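Local coordinates for protein cytochrome P450 (Bacillus megaterium, PDB 5L92) that binds heme and the steroid corticosterone and probably acts as a cytochrome P450 monooxygenase that oxidises steroids, at residues Gly278-Glu281 with Val282-Tyr285; Ala367-Ile370 with Asp371-Gln375. All blocks are in the same frame, centred on the assembly; numbering follows the deposited sequence.

Interaction 1. Residues Gly278-Glu281 with Val282-Tyr285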
# COMPACT_ATOMS: atom_id res chain seq x y z
N GLY A 278 -10.97 10.65 9.88
CA GLY A 278 -9.77 11.35 9.44
C GLY A 278 -8.81 10.43 8.71
O GLY A 278 -8.17 10.84 7.74
N ILE A 279 -8.74 9.17 9.13
CA ILE A 279 -7.85 8.24 8.46
C ILE A 279 -8.40 7.92 7.08
O ILE A 279 -7.64 7.74 6.15
CB ILE A 279 -7.66 6.97 9.33
CG1 ILE A 279 -6.76 7.29 10.52
CG2 ILE A 279 -7.07 5.79 8.53
CD1 ILE A 279 -6.76 6.19 11.61
N GLU A 280 -9.73 7.86 6.94
CA GLU A 280 -10.32 7.65 5.63
C GLU A 280 -10.05 8.84 4.71
O GLU A 280 -9.91 8.67 3.49
CB GLU A 280 -11.82 7.41 5.75
CG GLU A 280 -12.21 6.15 6.55
CD GLU A 280 -11.58 4.85 5.98
OE1 GLU A 280 -11.81 4.50 4.81
OE2 GLU A 280 -10.87 4.18 6.73
N GLU A 281 -9.97 10.05 5.28
CA GLU A 281 -9.69 11.22 4.47
C GLU A 281 -8.20 11.35 4.16
O GLU A 281 -7.87 11.94 3.16
CB GLU A 281 -10.30 12.46 5.16
CG GLU A 281 -9.96 13.85 4.62
CD GLU A 281 -10.62 14.10 3.31
OE1 GLU A 281 -11.06 13.12 2.70
OE2 GLU A 281 -10.75 15.26 2.91
N VAL A 282 -7.30 10.73 4.92
CA VAL A 282 -5.93 10.58 4.40
C VAL A 282 -5.90 9.57 3.25
O VAL A 282 -5.28 9.81 2.21
CB VAL A 282 -4.95 10.19 5.50
CG1 VAL A 282 -3.55 10.12 4.93
CG2 VAL A 282 -5.00 11.21 6.65
N LEU A 283 -6.57 8.42 3.41
CA LEU A 283 -6.63 7.45 2.32
C LEU A 283 -7.09 8.09 1.01
O LEU A 283 -6.72 7.64 -0.08
CB LEU A 283 -7.58 6.30 2.67
CG LEU A 283 -6.96 5.36 3.70
CD1 LEU A 283 -8.03 4.50 4.37
CD2 LEU A 283 -5.88 4.47 3.03
N ARG A 284 -7.93 9.11 1.10
CA ARG A 284 -8.41 9.82 -0.09
C ARG A 284 -7.39 10.86 -0.56
O ARG A 284 -7.09 10.95 -1.76
CB ARG A 284 -9.75 10.52 0.23
CG ARG A 284 -10.48 11.04 -1.02
CD ARG A 284 -11.52 12.18 -0.78
NE ARG A 284 -11.00 13.39 -0.12
CZ ARG A 284 -10.68 14.53 -0.74
NH1 ARG A 284 -10.81 14.66 -2.05
NH2 ARG A 284 -10.22 15.54 -0.05
N TYR A 285 -6.86 11.66 0.37
CA TYR A 285 -6.12 12.88 0.09
C TYR A 285 -4.65 12.63 -0.19
O TYR A 285 -4.06 13.29 -1.05
CB TYR A 285 -6.30 13.85 1.28
CG TYR A 285 -5.93 15.29 0.99
CD1 TYR A 285 -6.78 16.14 0.29
CD2 TYR A 285 -4.73 15.80 1.43
CE1 TYR A 285 -6.42 17.47 0.05
CE2 TYR A 285 -4.38 17.09 1.22
CZ TYR A 285 -5.21 17.93 0.53
OH TYR A 285 -4.80 19.21 0.32
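OE2 of Glu281 is held by three donors: NH2 of Arg284, one helical turn on, NE of Arg337 and the backbone N of Lys334. Arg284 grips the carboxylate side-on with two nitrogens. Its NE reaches Glu281 OE1 at 2.8 Å, on the syn side but out of the carboxylate plane, with a nearly straight N-H...O angle of 166°. Its NH2 meets Glu281 OE2 at 3.0 Å from above the carboxylate plane. The two flat groups are tilted by 25°. Both side chains leave the helix alongside each other. Glu281 has CG anti to the backbone N (chi1 171°), and a bend at chi2 brings its carboxylate round to the guanidinium edge. NH1 of Arg284 is bound to the backbone O atoms of His321 and Pro330. This is the ExxR motif of helix K, and with Arg337 it forms the Glu-Arg-Arg triad of the P450 fold. Leu283 CD1 lies 3.7 Å from Glu280 OE2. The Glu280 carboxylate is turned to other partners, Arg359 and His342. The Leu283 side chain comes within about 4 Å of the heme. Val282, Leu283 and Tyr285 pack on helix 247-260, while Ile279 rests on Ala362 and Leu366 of helix 355-372.

Interaction 2. Residues Ala367-Ile370 with Asp371-Gln375; sequences AELI and DRYPQ
The Glu368 side chain slants across that of Arg372, and its carboxylate plane stands almost square (89°) to the guanidinium plane. One oxygen does the work. Glu368 OE2 points its anti lone pair at Arg372 NE, 2.6 Å away, and lies close to the guanidinium plane. Arg372 NH2 adds a weak bond to the same oxygen. The bridge spans one helical turn. Glu368 CG is anti to the backbone N (chi1 -175°), and the bend at chi2 turns the carboxylate back toward Arg372 NE. Asp371 OD2 lies 5.1 Å from Glu368 OE2, a like charge that Arg372 would probably help to offset. With an alanine here in place of Arg372 the guanidinium is gone, and the Glu368 carboxylate would probably lose its charged mate and be freer to turn.

The setting is the C-terminal end of helix L, the long helix that follows the cysteine loop in P450s. Tyr373 N still bonds to Leu369 O at 3.0 Å, but Tyr373 is the first residue to leave helical angles. Pro374 comes next and has no N-H to offer Ile370 O.

The Tyr373 ring is flanked in two ways. Arg372 CB sits 3.7 Å above one face, over the ring centre. Leu369 CD2 comes in at the edge, in the ring plane, 3.8 Å from Tyr373 CD2. Leu123 of helix 112-125 touches Glu368, Arg372 and Tyr373. Ile370 packs instead on Leu268 and Lys269 of helix 262-270.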
# COMPACT_ATOMS: atom_id res chain seq x y z
N ALA A 367 -3.86 7.15 17.40
CA ALA A 367 -4.56 7.62 18.60
C ALA A 367 -3.57 7.77 19.75
O ALA A 367 -3.64 8.72 20.53
CB ALA A 367 -5.68 6.65 18.98
N GLU A 368 -2.62 6.86 19.83
CA GLU A 368 -1.65 6.91 20.91
C GLU A 368 -0.65 8.03 20.67
O GLU A 368 -0.31 8.77 21.59
CB GLU A 368 -0.97 5.55 21.03
CG GLU A 368 -0.04 5.42 22.17
CD GLU A 368 -0.74 5.46 23.51
OE1 GLU A 368 -1.93 5.08 23.58
OE2 GLU A 368 -0.10 5.87 24.50
N LEU A 369 -0.19 8.19 19.43
CA LEU A 369 0.67 9.32 19.13
C LEU A 369 0.01 10.64 19.51
O LEU A 369 0.64 11.52 20.11
CB LEU A 369 1.01 9.33 17.65
CG LEU A 369 2.33 8.75 17.24
CD1 LEU A 369 2.41 8.92 15.74
CD2 LEU A 369 3.46 9.46 17.96
N ILE A 370 -1.24 10.81 19.09
CA ILE A 370 -1.91 12.08 19.31
C ILE A 370 -2.17 12.28 20.80
O ILE A 370 -2.08 13.40 21.31
CB ILE A 370 -3.21 12.13 18.49
CG1 ILE A 370 -2.87 12.14 17.00
CG2 ILE A 370 -4.04 13.33 18.86
CD1 ILE A 370 -4.05 11.77 16.13
N ASP A 371 -2.46 11.20 21.53
CA ASP A 371 -2.78 11.34 22.95
C ASP A 371 -1.54 11.72 23.75
O ASP A 371 -1.63 12.49 24.71
CB ASP A 371 -3.37 10.03 23.48
CG ASP A 371 -3.87 10.16 24.91
OD1 ASP A 371 -5.01 10.65 25.12
OD2 ASP A 371 -3.12 9.78 25.83
N ARG A 372 -0.39 11.22 23.35
CA ARG A 372 0.86 11.51 24.01
C ARG A 372 1.54 12.80 23.66
O ARG A 372 2.14 13.38 24.49
CB ARG A 372 1.88 10.42 23.73
CG ARG A 372 1.45 9.05 24.15
CD ARG A 372 2.56 8.27 24.76
NE ARG A 372 2.22 6.88 24.96
CZ ARG A 372 3.11 5.96 25.24
NH1 ARG A 372 4.37 6.28 25.35
NH2 ARG A 372 2.74 4.73 25.43
N TYR A 373 1.46 13.21 22.42
CA TYR A 373 2.14 14.41 21.96
C TYR A 373 1.23 15.42 21.24
O TYR A 373 1.39 15.69 20.09
CB TYR A 373 3.33 14.00 21.09
CG TYR A 373 4.15 12.87 21.66
CD1 TYR A 373 4.76 13.00 22.87
CD2 TYR A 373 4.29 11.67 21.00
CE1 TYR A 373 5.49 11.99 23.40
CE2 TYR A 373 5.03 10.65 21.53
CZ TYR A 373 5.61 10.82 22.74
OH TYR A 373 6.33 9.85 23.30
N PRO A 374 0.27 15.98 22.05
CA PRO A 374 -0.63 16.92 21.38
C PRO A 374 -0.02 18.22 20.83
O PRO A 374 -0.64 18.84 20.05
CB PRO A 374 -1.66 17.26 22.44
CG PRO A 374 -1.01 17.05 23.70
CD PRO A 374 -0.16 15.89 23.51
N GLN A 375 1.16 18.58 21.27
CA GLN A 375 1.79 19.77 20.83
C GLN A 375 2.89 19.48 19.81
O GLN A 375 3.70 20.32 19.55
CB GLN A 375 2.32 20.54 22.01
CG GLN A 375 1.29 20.94 23.02
CD GLN A 375 0.06 21.54 22.39
OE1 GLN A 375 0.14 22.52 21.66
NE2 GLN A 375 -1.08 20.95 22.65

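Overall arrangement
From the N terminus, interaction 1 comes first, in the last turns of helix 275-285. Interaction 2 follows at the end of helix 355-372, after the heme-ligand loop with Cys352. Each joins residues three or four apart in one continuous stretch, so neither closes a long loop. They lie in series and neither nest nor cross. The centres of interactions 1 and 2 are about 18 Å apart, and the nearest atoms of interactions 1 and 2 are about 7 Å apart, without touching. The link between them is indirect: residues 278-281 reach helix 355-372 upstream of interaction 2. Interaction 1 faces helix 247-260 and the heme side of the core. Interaction 2 lies farther out, between helices 112-125 and 262-270, away from the annotated sites.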